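Side-chain contacts in N-acetylglucosamine-6-phosphate deacetylase (Thermotoga maritima, PDB 1O12), which probably removes the acetyl group from N-acetylglucosamine 6-phosphate as a metal-dependent hydrolase of the NagA family: residues P55-P60 and L305-A310; F81-G86 and S118-G123; I262-D267 and K312-F317. One frame throughout, in Å; residues are numbered along the deposited sequence.

Contact 1. Residues P55-P60 and L305-A310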
ATOM      1  N   PRO A  55      -1.576  14.202 -25.394  1.00 33.12           N
ATOM      2  CA  PRO A  55      -0.195  14.032 -25.876  1.00 32.22           C
ATOM      3  C   PRO A  55      -0.097  12.608 -26.439  1.00 29.96           C
ATOM      4  O   PRO A  55      -0.773  11.714 -25.945  1.00 29.22           O
ATOM      5  CB  PRO A  55       0.642  14.197 -24.605  1.00 30.71           C
ATOM      6  CG  PRO A  55      -0.204  15.120 -23.778  1.00 31.99           C
ATOM      7  CD  PRO A  55      -1.595  14.554 -23.967  1.00 31.34           C
ATOM      8  N   GLY A  56       0.706  12.407 -27.481  1.00 29.15           N
ATOM      9  CA  GLY A  56       0.842  11.081 -28.054  1.00 27.59           C
ATOM     10  C   GLY A  56       1.263  10.075 -26.982  1.00 27.80           C
ATOM     11  O   GLY A  56       2.181  10.333 -26.219  1.00 25.10           O
ATOM     12  N   PHE A  57       0.576   8.940 -26.916  1.00 27.54           N
ATOM     13  CA  PHE A  57       0.880   7.908 -25.937  1.00 28.58           C
ATOM     14  C   PHE A  57       2.306   7.415 -26.128  1.00 29.49           C
ATOM     15  O   PHE A  57       2.858   7.499 -27.230  1.00 28.65           O
ATOM     16  CB  PHE A  57      -0.085   6.734 -26.082  1.00 26.76           C
ATOM     17  CG  PHE A  57      -1.524   7.105 -25.840  1.00 29.05           C
ATOM     18  CD1 PHE A  57      -2.555   6.402 -26.466  1.00 29.47           C
ATOM     19  CD2 PHE A  57      -1.852   8.160 -24.982  1.00 28.34           C
ATOM     20  CE1 PHE A  57      -3.886   6.744 -26.242  1.00 29.80           C
ATOM     21  CE2 PHE A  57      -3.180   8.511 -24.751  1.00 26.16           C
ATOM     22  CZ  PHE A  57      -4.195   7.807 -25.378  1.00 29.27           C
ATOM     23  N   VAL A  58       2.874   6.903 -25.036  1.00 28.40           N
ATOM     24  CA  VAL A  58       4.216   6.381 -24.989  1.00 27.21           C
ATOM     25  C   VAL A  58       4.211   4.977 -24.362  1.00 31.18           C
ATOM     26  O   VAL A  58       3.764   4.806 -23.216  1.00 31.39           O
ATOM     27  CB  VAL A  58       5.122   7.319 -24.147  1.00 27.04           C
ATOM     28  CG1 VAL A  58       6.533   6.735 -24.083  1.00 22.31           C
ATOM     29  CG2 VAL A  58       5.119   8.763 -24.751  1.00 21.19           C
ATOM     30  N   ASP A  59       4.704   3.972 -25.098  1.00 31.63           N
ATOM     31  CA  ASP A  59       4.741   2.607 -24.577  1.00 31.97           C
ATOM     32  C   ASP A  59       6.204   2.203 -24.467  1.00 31.71           C
ATOM     33  O   ASP A  59       6.833   1.850 -25.454  1.00 31.51           O
ATOM     34  CB  ASP A  59       4.002   1.622 -25.494  1.00 32.72           C
ATOM     35  CG  ASP A  59       3.706   0.297 -24.793  1.00 34.49           C
ATOM     36  OD1 ASP A  59       4.299   0.078 -23.721  1.00 36.94           O
ATOM     37  OD2 ASP A  59       2.904  -0.523 -25.295  1.00 35.27           O
ATOM     38  N   PRO A  60       6.752   2.223 -23.239  1.00 31.68           N
ATOM     39  CA  PRO A  60       8.154   1.865 -23.026  1.00 29.17           C
ATOM     40  C   PRO A  60       8.371   0.387 -22.839  1.00 30.18           C
ATOM     41  O   PRO A  60       9.500  -0.053 -22.620  1.00 29.54           O
ATOM     42  CB  PRO A  60       8.501   2.654 -21.772  1.00 28.71           C
ATOM     43  CG  PRO A  60       7.223   2.512 -20.950  1.00 28.35           C
ATOM     44  CD  PRO A  60       6.131   2.720 -21.985  1.00 29.17           C
ATOM     45  N   LEU A 305      -2.909  -6.874 -24.695  1.00 36.88           N
ATOM     46  CA  LEU A 305      -3.484  -5.573 -24.413  1.00 34.73           C
ATOM     47  C   LEU A 305      -3.043  -4.496 -25.409  1.00 34.32           C
ATOM     48  O   LEU A 305      -1.850  -4.284 -25.580  1.00 33.85           O
ATOM     49  CB  LEU A 305      -3.063  -5.177 -22.996  1.00 33.53           C
ATOM     50  CG  LEU A 305      -3.589  -3.859 -22.430  1.00 34.25           C
ATOM     51  CD1 LEU A 305      -5.093  -3.900 -22.337  1.00 32.98           C
ATOM     52  CD2 LEU A 305      -2.975  -3.629 -21.073  1.00 32.28           C
ATOM     53  N   PHE A 306      -3.992  -3.836 -26.078  1.00 33.51           N
ATOM     54  CA  PHE A 306      -3.651  -2.744 -26.999  1.00 33.36           C
ATOM     55  C   PHE A 306      -3.484  -1.508 -26.123  1.00 31.89           C
ATOM     56  O   PHE A 306      -4.222  -1.340 -25.156  1.00 31.76           O
ATOM     57  CB  PHE A 306      -4.757  -2.482 -28.030  1.00 34.44           C
ATOM     58  CG  PHE A 306      -4.811  -3.485 -29.154  1.00 38.32           C
ATOM     59  CD1 PHE A 306      -3.740  -4.326 -29.421  1.00 38.10           C
ATOM     60  CD2 PHE A 306      -5.943  -3.568 -29.977  1.00 39.97           C
ATOM     61  CE1 PHE A 306      -3.789  -5.230 -30.482  1.00 39.52           C
ATOM     62  CE2 PHE A 306      -5.992  -4.478 -31.043  1.00 38.53           C
ATOM     63  CZ  PHE A 306      -4.916  -5.302 -31.289  1.00 39.50           C
ATOM     64  N   PHE A 307      -2.528  -0.640 -26.441  1.00 31.68           N
ATOM     65  CA  PHE A 307      -2.324   0.516 -25.592  1.00 30.30           C
ATOM     66  C   PHE A 307      -3.626   1.257 -25.368  1.00 32.56           C
ATOM     67  O   PHE A 307      -3.964   1.639 -24.243  1.00 32.82           O
ATOM     68  CB  PHE A 307      -1.293   1.466 -26.167  1.00 26.46           C
ATOM     69  CG  PHE A 307      -0.721   2.388 -25.132  1.00 25.50           C
ATOM     70  CD1 PHE A 307      -1.382   3.561 -24.786  1.00 24.37           C
ATOM     71  CD2 PHE A 307       0.429   2.028 -24.431  1.00 24.19           C
ATOM     72  CE1 PHE A 307      -0.906   4.355 -23.748  1.00 24.73           C
ATOM     73  CE2 PHE A 307       0.922   2.804 -23.395  1.00 24.87           C
ATOM     74  CZ  PHE A 307       0.257   3.971 -23.046  1.00 26.28           C
ATOM     75  N   SER A 308      -4.361   1.459 -26.448  1.00 33.83           N
ATOM     76  CA  SER A 308      -5.646   2.150 -26.380  1.00 34.85           C
ATOM     77  C   SER A 308      -6.586   1.558 -25.319  1.00 34.44           C
ATOM     78  O   SER A 308      -7.299   2.299 -24.630  1.00 36.41           O
ATOM     79  CB  SER A 308      -6.326   2.095 -27.740  1.00 34.52           C
ATOM     80  OG  SER A 308      -7.451   2.925 -27.748  1.00 39.84           O
ATOM     81  N   GLN A 309      -6.593   0.231 -25.199  1.00 33.16           N
ATOM     82  CA  GLN A 309      -7.450  -0.444 -24.238  1.00 32.35           C
ATOM     83  C   GLN A 309      -6.906  -0.207 -22.840  1.00 31.80           C
ATOM     84  O   GLN A 309      -7.663  -0.081 -21.888  1.00 33.27           O
ATOM     85  CB  GLN A 309      -7.516  -1.945 -24.532  1.00 34.24           C
ATOM     86  CG  GLN A 309      -8.647  -2.673 -23.782  1.00 36.15           C
ATOM     87  CD  GLN A 309     -10.014  -2.045 -24.052  1.00 36.99           C
ATOM     88  OE1 GLN A 309     -10.448  -1.955 -25.198  1.00 37.78           O
ATOM     89  NE2 GLN A 309     -10.692  -1.606 -22.992  1.00 36.33           N
ATOM     90  N   ALA A 310      -5.584  -0.129 -22.737  1.00 30.28           N
ATOM     91  CA  ALA A 310      -4.919   0.123 -21.475  1.00 27.96           C
ATOM     92  C   ALA A 310      -5.444   1.425 -20.887  1.00 28.51           C
ATOM     93  O   ALA A 310      -5.769   1.489 -19.705  1.00 28.26           O
ATOM     94  CB  ALA A 310      -3.440   0.218 -21.683  1.00 24.37           C
TER
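Different first torsions bring Phe57 and Phe307 together. Phe307 sets CG anti to its backbone N (chi1 -160°), which sends the ring out from the first turn of helix 307-318 to strand 52-59. Phe57 sets CG beside its backbone N and anti to the carbonyl carbon, so that CB and the near part of its ring meet the incoming ring. Phe57 CB lies 3.4 Å from Phe307 CE1. Phe57 CD1 lies 3.5 Å from Phe307 CD1. The ring centroids are 5.2 Å apart, and the rings meet aslant, with 32° between their planes.

The CD2 edge of the Phe307 ring meets Asp59. The two side chains run past each other in opposite directions. Asp59 OD2 lies at the ring edge, near the ring plane, 3.7 Å from Phe307 CD2. The carboxylate is turned 58° from the ring. Between these two side chains, the backbone contributes Val58 O, 3.5 Å from Phe307 CE2. Phe307 therefore meets three successive residues of the strand. Val87 and Leu264 also touch this ring.

Side chains alternate along the strand: Phe57 and Asp59 point toward the helix, while Val58 points away, to helix 322-336. Asp59 OD1 receives hydrogen bonds from the backbone N of His61 and of Thr266, which should hold the carboxylate in position.

The contact joins an early strand of the TIM-barrel-type amidohydrolase fold to a late helix. It is buried and mostly apolar. The Asp59 carboxylate and Val58 O are the polar groups at the ring. The ring's C-H edge is weakly positive, so a carboxylate oxygen there is probably mildly favourable, while OD1 makes the hydrogen bonds.

Contact 2. Residues F81-G86 and S118-G123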
ATOM      1  N   PHE A  81       1.392  -0.105 -36.794  1.00 37.09           N
ATOM      2  CA  PHE A  81       0.193  -0.468 -36.050  1.00 36.48           C
ATOM      3  C   PHE A  81      -0.045   0.447 -34.851  1.00 36.16           C
ATOM      4  O   PHE A  81      -1.165   0.913 -34.623  1.00 32.66           O
ATOM      5  CB  PHE A  81       0.262  -1.904 -35.550  1.00 37.09           C
ATOM      6  CG  PHE A  81      -0.953  -2.314 -34.791  1.00 39.80           C
ATOM      7  CD1 PHE A  81      -2.177  -2.464 -35.446  1.00 40.95           C
ATOM      8  CD2 PHE A  81      -0.911  -2.461 -33.406  1.00 40.66           C
ATOM      9  CE1 PHE A  81      -3.360  -2.749 -34.731  1.00 42.00           C
ATOM     10  CE2 PHE A  81      -2.088  -2.742 -32.682  1.00 42.63           C
ATOM     11  CZ  PHE A  81      -3.314  -2.885 -33.351  1.00 42.02           C
ATOM     12  N   LEU A  82       1.022   0.686 -34.085  1.00 36.14           N
ATOM     13  CA  LEU A  82       0.952   1.520 -32.889  1.00 35.52           C
ATOM     14  C   LEU A  82       0.300   2.888 -33.078  1.00 35.22           C
ATOM     15  O   LEU A  82      -0.312   3.426 -32.138  1.00 35.06           O
ATOM     16  CB  LEU A  82       2.345   1.668 -32.281  1.00 34.61           C
ATOM     17  CG  LEU A  82       2.817   0.323 -31.729  1.00 35.40           C
ATOM     18  CD1 LEU A  82       4.071   0.523 -30.926  1.00 35.60           C
ATOM     19  CD2 LEU A  82       1.732  -0.301 -30.863  1.00 32.77           C
ATOM     20  N   TYR A  83       0.415   3.445 -34.279  1.00 34.05           N
ATOM     21  CA  TYR A  83      -0.188   4.735 -34.555  1.00 33.93           C
ATOM     22  C   TYR A  83      -1.697   4.622 -34.404  1.00 34.38           C
ATOM     23  O   TYR A  83      -2.362   5.577 -33.999  1.00 34.45           O
ATOM     24  CB  TYR A  83       0.188   5.221 -35.959  1.00 34.78           C
ATOM     25  CG  TYR A  83       1.616   5.744 -36.040  1.00 36.82           C
ATOM     26  CD1 TYR A  83       2.118   6.609 -35.057  1.00 36.94           C
ATOM     27  CD2 TYR A  83       2.473   5.381 -37.094  1.00 36.47           C
ATOM     28  CE1 TYR A  83       3.425   7.088 -35.119  1.00 36.57           C
ATOM     29  CE2 TYR A  83       3.786   5.864 -37.164  1.00 33.98           C
ATOM     30  CZ  TYR A  83       4.247   6.705 -36.173  1.00 35.29           C
ATOM     31  OH  TYR A  83       5.526   7.157 -36.200  1.00 35.55           O
ATOM     32  N   SER A  84      -2.240   3.446 -34.707  1.00 34.77           N
ATOM     33  CA  SER A  84      -3.682   3.213 -34.579  1.00 34.47           C
ATOM     34  C   SER A  84      -4.088   3.076 -33.118  1.00 35.66           C
ATOM     35  O   SER A  84      -5.259   2.893 -32.821  1.00 37.60           O
ATOM     36  CB  SER A  84      -4.100   1.942 -35.297  1.00 32.86           C
ATOM     37  OG  SER A  84      -3.611   0.801 -34.624  1.00 35.48           O
ATOM     38  N   GLN A  85      -3.120   3.133 -32.212  1.00 34.90           N
ATOM     39  CA  GLN A  85      -3.413   3.052 -30.791  1.00 34.18           C
ATOM     40  C   GLN A  85      -3.046   4.393 -30.169  1.00 32.84           C
ATOM     41  O   GLN A  85      -3.078   4.557 -28.947  1.00 30.93           O
ATOM     42  CB  GLN A  85      -2.614   1.914 -30.145  1.00 35.06           C
ATOM     43  CG  GLN A  85      -3.056   0.555 -30.590  1.00 34.19           C
ATOM     44  CD  GLN A  85      -4.522   0.322 -30.315  1.00 36.28           C
ATOM     45  OE1 GLN A  85      -4.973   0.497 -29.202  1.00 37.42           O
ATOM     46  NE2 GLN A  85      -5.276  -0.069 -31.336  1.00 37.39           N
ATOM     47  N   GLY A  86      -2.698   5.348 -31.034  1.00 30.85           N
ATOM     48  CA  GLY A  86      -2.331   6.681 -30.590  1.00 29.04           C
ATOM     49  C   GLY A  86      -0.920   6.783 -30.038  1.00 31.01           C
ATOM     50  O   GLY A  86      -0.536   7.840 -29.539  1.00 30.22           O
ATOM     51  N   SER A 118      11.974  10.242 -38.457  1.00 36.25           N
ATOM     52  CA  SER A 118      10.821  10.738 -37.727  1.00 36.36           C
ATOM     53  C   SER A 118       9.979   9.601 -37.072  1.00 35.21           C
ATOM     54  O   SER A 118       8.839   9.820 -36.653  1.00 33.48           O
ATOM     55  CB  SER A 118       9.944  11.641 -38.621  1.00 35.00           C
ATOM     56  OG  SER A 118       9.166  10.877 -39.517  1.00 39.93           O
ATOM     57  N   THR A 119      10.566   8.407 -36.965  1.00 32.97           N
ATOM     58  CA  THR A 119       9.906   7.243 -36.354  1.00 31.72           C
ATOM     59  C   THR A 119       9.470   7.378 -34.879  1.00 31.28           C
ATOM     60  O   THR A 119       9.988   8.196 -34.102  1.00 29.97           O
ATOM     61  CB  THR A 119      10.816   5.970 -36.413  1.00 31.99           C
ATOM     62  OG1 THR A 119      10.114   4.879 -35.821  1.00 29.66           O
ATOM     63  CG2 THR A 119      12.120   6.167 -35.628  1.00 27.54           C
ATOM     64  N   SER A 120       8.535   6.531 -34.492  1.00 30.38           N
ATOM     65  CA  SER A 120       8.060   6.531 -33.122  1.00 30.47           C
ATOM     66  C   SER A 120       8.990   5.651 -32.274  1.00 30.67           C
ATOM     67  O   SER A 120       8.898   5.624 -31.055  1.00 31.95           O
ATOM     68  CB  SER A 120       6.593   6.051 -33.062  1.00 31.05           C
ATOM     69  OG  SER A 120       6.390   4.834 -33.779  1.00 33.15           O
ATOM     70  N   LEU A 121       9.916   4.957 -32.919  1.00 30.39           N
ATOM     71  CA  LEU A 121      10.847   4.105 -32.189  1.00 30.00           C
ATOM     72  C   LEU A 121      11.972   4.900 -31.513  1.00 29.97           C
ATOM     73  O   LEU A 121      12.866   5.426 -32.165  1.00 31.17           O
ATOM     74  CB  LEU A 121      11.436   3.072 -33.129  1.00 28.63           C
ATOM     75  CG  LEU A 121      12.560   2.218 -32.551  1.00 31.92           C
ATOM     76  CD1 LEU A 121      11.980   1.152 -31.625  1.00 32.29           C
ATOM     77  CD2 LEU A 121      13.325   1.540 -33.696  1.00 32.78           C
ATOM     78  N   LEU A 122      11.922   4.982 -30.196  1.00 30.09           N
ATOM     79  CA  LEU A 122      12.923   5.709 -29.442  1.00 30.24           C
ATOM     80  C   LEU A 122      14.153   4.838 -29.288  1.00 30.59           C
ATOM     81  O   LEU A 122      15.272   5.320 -29.221  1.00 32.08           O
ATOM     82  CB  LEU A 122      12.395   6.039 -28.060  1.00 31.14           C
ATOM     83  CG  LEU A 122      12.880   7.285 -27.293  1.00 32.91           C
ATOM     84  CD1 LEU A 122      13.244   6.888 -25.877  1.00 30.36           C
ATOM     85  CD2 LEU A 122      14.019   7.969 -27.988  1.00 29.29           C
ATOM     86  N   GLY A 123      13.941   3.542 -29.219  1.00 31.48           N
ATOM     87  CA  GLY A 123      15.063   2.651 -29.052  1.00 31.72           C
ATOM     88  C   GLY A 123      14.655   1.271 -28.584  1.00 32.51           C
ATOM     89  O   GLY A 123      13.559   0.768 -28.896  1.00 31.37           O
TER
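Tyr83 and Ser120, which comes just before strand 121-127, are the nearest backbone pair, with CA atoms 8.6 Å apart. The side chains close this gap. Tyr83 CG lies anti to the carbonyl carbon (chi1 -76°), and the ring reaches across with its hydroxyl end foremost. Tyr83 OH is 3.5 Å from Ser120 OG, a weak hydrogen bond with the serine as donor. Ser120 CB comes equally near the hydroxyl and lies 3.9 Å from Tyr83 CE1. The serine approaches the ring obliquely.

The stronger partner of Tyr83 OH is Glu79, about one helical turn earlier. Glu79 also bonds Thr119 OG1, and thus ties both segments together. Replacing Tyr83 by a phenylalanine would probably leave Ser120 OG without its weak acceptor and Glu79 OE1 without its hydroxyl partner.

Thr119 OG1 accepts from Leu121 N at 2.9 Å, an ST turn leading into the strand. On the other segment, Gly86, with positive phi, is the C-prime residue of a Schellman motif. Its N bonds Tyr83 O, and Val87 N bonds Leu82 O. The motif closes the helix ahead of strand 87-93. That strand and 121-127 are parallel neighbours, consistent with the family's TIM-barrel-type fold.

Contact 3. Residues I262-D267 and K312-F317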
ATOM      1  N   ILE A 262       2.630   6.406 -11.725  1.00 30.67           N
ATOM      2  CA  ILE A 262       2.269   5.240 -12.535  1.00 29.49           C
ATOM      3  C   ILE A 262       2.570   5.417 -14.022  1.00 28.39           C
ATOM      4  O   ILE A 262       2.289   6.450 -14.620  1.00 27.53           O
ATOM      5  CB  ILE A 262       0.789   4.915 -12.354  1.00 28.85           C
ATOM      6  CG1 ILE A 262       0.574   4.254 -10.999  1.00 30.77           C
ATOM      7  CG2 ILE A 262       0.288   4.067 -13.489  1.00 28.56           C
ATOM      8  CD1 ILE A 262      -0.876   4.376 -10.517  1.00 31.87           C
ATOM      9  N   VAL A 263       3.152   4.393 -14.616  1.00 28.22           N
ATOM     10  CA  VAL A 263       3.479   4.452 -16.023  1.00 29.39           C
ATOM     11  C   VAL A 263       2.698   3.382 -16.754  1.00 29.96           C
ATOM     12  O   VAL A 263       2.895   2.189 -16.504  1.00 31.75           O
ATOM     13  CB  VAL A 263       4.976   4.237 -16.225  1.00 29.19           C
ATOM     14  CG1 VAL A 263       5.270   3.716 -17.635  1.00 30.52           C
ATOM     15  CG2 VAL A 263       5.679   5.542 -16.027  1.00 29.83           C
ATOM     16  N   LEU A 264       1.798   3.776 -17.645  1.00 30.05           N
ATOM     17  CA  LEU A 264       1.028   2.750 -18.362  1.00 29.42           C
ATOM     18  C   LEU A 264       1.968   2.022 -19.312  1.00 30.74           C
ATOM     19  O   LEU A 264       2.891   2.614 -19.872  1.00 31.74           O
ATOM     20  CB  LEU A 264      -0.147   3.376 -19.105  1.00 27.68           C
ATOM     21  CG  LEU A 264      -1.523   3.038 -18.529  1.00 28.60           C
ATOM     22  CD1 LEU A 264      -1.444   2.874 -17.037  1.00 27.21           C
ATOM     23  CD2 LEU A 264      -2.537   4.100 -18.897  1.00 27.35           C
ATOM     24  N   VAL A 265       1.729   0.739 -19.500  1.00 30.61           N
ATOM     25  CA  VAL A 265       2.589  -0.075 -20.341  1.00 31.24           C
ATOM     26  C   VAL A 265       1.702  -1.168 -20.967  1.00 34.10           C
ATOM     27  O   VAL A 265       0.634  -1.497 -20.443  1.00 36.36           O
ATOM     28  CB  VAL A 265       3.715  -0.679 -19.423  1.00 31.23           C
ATOM     29  CG1 VAL A 265       3.837  -2.134 -19.614  1.00 26.65           C
ATOM     30  CG2 VAL A 265       5.038   0.051 -19.645  1.00 30.19           C
ATOM     31  N   THR A 266       2.140  -1.754 -22.065  1.00 33.69           N
ATOM     32  CA  THR A 266       1.344  -2.775 -22.701  1.00 33.92           C
ATOM     33  C   THR A 266       1.874  -4.195 -22.434  1.00 35.18           C
ATOM     34  O   THR A 266       1.088  -5.090 -22.110  1.00 35.08           O
ATOM     35  CB  THR A 266       1.251  -2.456 -24.227  1.00 35.66           C
ATOM     36  OG1 THR A 266      -0.094  -2.636 -24.679  1.00 34.50           O
ATOM     37  CG2 THR A 266       2.206  -3.294 -25.034  1.00 33.32           C
ATOM     38  N   ASP A 267       3.195  -4.390 -22.527  1.00 34.67           N
ATOM     39  CA  ASP A 267       3.835  -5.696 -22.323  1.00 36.84           C
ATOM     40  C   ASP A 267       3.202  -6.664 -23.317  1.00 36.76           C
ATOM     41  O   ASP A 267       3.122  -7.869 -23.098  1.00 37.84           O
ATOM     42  CB  ASP A 267       3.639  -6.189 -20.876  1.00 38.22           C
ATOM     43  CG  ASP A 267       4.516  -7.436 -20.522  1.00 42.84           C
ATOM     44  OD1 ASP A 267       5.738  -7.486 -20.834  1.00 43.92           O
ATOM     45  OD2 ASP A 267       3.974  -8.374 -19.890  1.00 44.58           O
ATOM     46  N   LYS A 312      -8.308   3.040 -21.564  1.00 31.17           N
ATOM     47  CA  LYS A 312      -9.710   2.948 -21.211  1.00 32.35           C
ATOM     48  C   LYS A 312      -9.835   2.190 -19.900  1.00 33.68           C
ATOM     49  O   LYS A 312     -10.568   2.618 -18.996  1.00 33.14           O
ATOM     50  CB  LYS A 312     -10.508   2.221 -22.291  1.00 32.59           C
ATOM     51  CG  LYS A 312     -10.657   2.966 -23.612  1.00 36.24           C
ATOM     52  CD  LYS A 312     -11.814   2.387 -24.435  1.00 38.94           C
ATOM     53  CE  LYS A 312     -11.691   2.675 -25.927  1.00 40.63           C
ATOM     54  NZ  LYS A 312     -10.618   1.843 -26.601  1.00 44.19           N
ATOM     55  N   ASN A 313      -9.108   1.076 -19.799  1.00 32.94           N
ATOM     56  CA  ASN A 313      -9.181   0.241 -18.615  1.00 33.82           C
ATOM     57  C   ASN A 313      -8.802   1.025 -17.394  1.00 34.94           C
ATOM     58  O   ASN A 313      -9.568   1.086 -16.428  1.00 37.90           O
ATOM     59  CB  ASN A 313      -8.270  -1.007 -18.717  1.00 35.08           C
ATOM     60  CG  ASN A 313      -8.843  -2.099 -19.619  1.00 34.35           C
ATOM     61  OD1 ASN A 313     -10.034  -2.120 -19.927  1.00 34.60           O
ATOM     62  ND2 ASN A 313      -7.992  -3.020 -20.034  1.00 35.48           N
ATOM     63  N   PHE A 314      -7.624   1.638 -17.439  1.00 35.10           N
ATOM     64  CA  PHE A 314      -7.130   2.404 -16.313  1.00 34.10           C
ATOM     65  C   PHE A 314      -8.136   3.428 -15.887  1.00 34.50           C
ATOM     66  O   PHE A 314      -8.416   3.578 -14.700  1.00 33.96           O
ATOM     67  CB  PHE A 314      -5.831   3.117 -16.648  1.00 33.32           C
ATOM     68  CG  PHE A 314      -5.202   3.758 -15.460  1.00 32.92           C
ATOM     69  CD1 PHE A 314      -5.509   5.076 -15.120  1.00 33.21           C
ATOM     70  CD2 PHE A 314      -4.341   3.020 -14.641  1.00 32.16           C
ATOM     71  CE1 PHE A 314      -4.962   5.666 -13.979  1.00 32.19           C
ATOM     72  CE2 PHE A 314      -3.785   3.580 -13.502  1.00 30.94           C
ATOM     73  CZ  PHE A 314      -4.094   4.911 -13.168  1.00 33.51           C
ATOM     74  N   ARG A 315      -8.676   4.140 -16.869  1.00 35.72           N
ATOM     75  CA  ARG A 315      -9.666   5.155 -16.598  1.00 35.88           C
ATOM     76  C   ARG A 315     -10.898   4.579 -15.905  1.00 36.90           C
ATOM     77  O   ARG A 315     -11.458   5.201 -15.011  1.00 36.12           O
ATOM     78  CB  ARG A 315     -10.104   5.826 -17.889  1.00 37.15           C
ATOM     79  CG  ARG A 315     -11.109   6.932 -17.636  1.00 38.37           C
ATOM     80  CD  ARG A 315     -11.934   7.204 -18.856  1.00 40.42           C
ATOM     81  NE  ARG A 315     -12.428   8.568 -18.841  1.00 42.75           N
ATOM     82  CZ  ARG A 315     -13.280   9.076 -19.727  1.00 44.69           C
ATOM     83  NH1 ARG A 315     -13.741   8.315 -20.710  1.00 46.44           N
ATOM     84  NH2 ARG A 315     -13.664  10.354 -19.634  1.00 45.20           N
ATOM     85  N   LYS A 316     -11.322   3.387 -16.317  1.00 37.59           N
ATOM     86  CA  LYS A 316     -12.502   2.783 -15.729  1.00 38.78           C
ATOM     87  C   LYS A 316     -12.228   2.225 -14.338  1.00 39.12           C
ATOM     88  O   LYS A 316     -13.055   2.354 -13.438  1.00 38.71           O
ATOM     89  CB  LYS A 316     -13.011   1.664 -16.630  1.00 42.52           C
ATOM     90  CG  LYS A 316     -14.242   0.932 -16.106  1.00 47.13           C
ATOM     91  CD  LYS A 316     -14.372  -0.413 -16.812  1.00 51.89           C
ATOM     92  CE  LYS A 316     -14.069  -0.282 -18.330  1.00 53.46           C
ATOM     93  NZ  LYS A 316     -12.980  -1.212 -18.837  1.00 51.74           N
ATOM     94  N   PHE A 317     -11.070   1.595 -14.170  1.00 37.31           N
ATOM     95  CA  PHE A 317     -10.724   1.016 -12.889  1.00 37.07           C
ATOM     96  C   PHE A 317     -10.620   2.063 -11.789  1.00 37.68           C
ATOM     97  O   PHE A 317     -11.100   1.847 -10.673  1.00 38.77           O
ATOM     98  CB  PHE A 317      -9.393   0.258 -12.991  1.00 36.42           C
ATOM     99  CG  PHE A 317      -9.448  -0.976 -13.860  1.00 36.87           C
ATOM    100  CD1 PHE A 317      -8.279  -1.600 -14.262  1.00 37.04           C
ATOM    101  CD2 PHE A 317     -10.676  -1.532 -14.250  1.00 37.69           C
ATOM    102  CE1 PHE A 317      -8.316  -2.775 -15.046  1.00 38.60           C
ATOM    103  CE2 PHE A 317     -10.736  -2.691 -15.025  1.00 36.22           C
ATOM    104  CZ  PHE A 317      -9.549  -3.321 -15.426  1.00 37.25           C
TER
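Phe314 meets Ile262 and Leu264 in a purely apolar contact between a helix and a strand. Leu264 makes the closer approach. Its CD1 lies 3.8 Å from Phe314 CD2, and its other methyl, CD2, is 4.1 Å from Phe314 CB. The leucine thus touches both the ring and its stem. Ile262 meets the far part of the ring through the branch methyl, with CG2 4.1 Å from Phe314 CE2. Both aliphatic side chains reach the ring obliquely. Phe314 holds CG anti to its backbone N (chi1 -172°), which extends the ring from the helix to the strand. Ile262 and Leu264 are two apart on the strand, so both turn to the helix.

Hydrogen bonds lie around this apolar patch. Within the helix, Lys316 N bonds Lys312 O and Phe317 N bonds Asn313 O, so the backbone that carries Phe314 is regularly paired. Asp267, the predicted proton donor/acceptor, lies beyond the end of the strand, away from Phe314, and bonds His63 NE2 through OD1.

Strand 262-265 pairs in parallel with strand 235-239. Helix 307-318 packs on it between two other helices: Phe314 also touches Leu325 of helix 322-336, while Ile262 and Phe317 touch helix 247-257.

Contacts 1 and 3 share helix 307-318, and their centres are about 8 Å apart. They also meet where Leu305 O of contact 1 lies 2.6 Å from Thr266 OG1 of contact 3. Contact 2 meets contact 1 through Gln85 and Gly86, by two probable hydrogen bonds: Gln85 OE1 lies 3.0 Å from Ser308 N, and Gly86 O lies 3.1 Å from Phe57 N. Contacts 2 and 3 do not touch, and their centres are about 18 Å apart. The predicted catalytic Asp267 belongs to segment 262-267, and its side chain is about 7 Å from that of Asp59. The bound iron lies about 12 Å from the Asp59 side chain. Contact 2 is away from these sites.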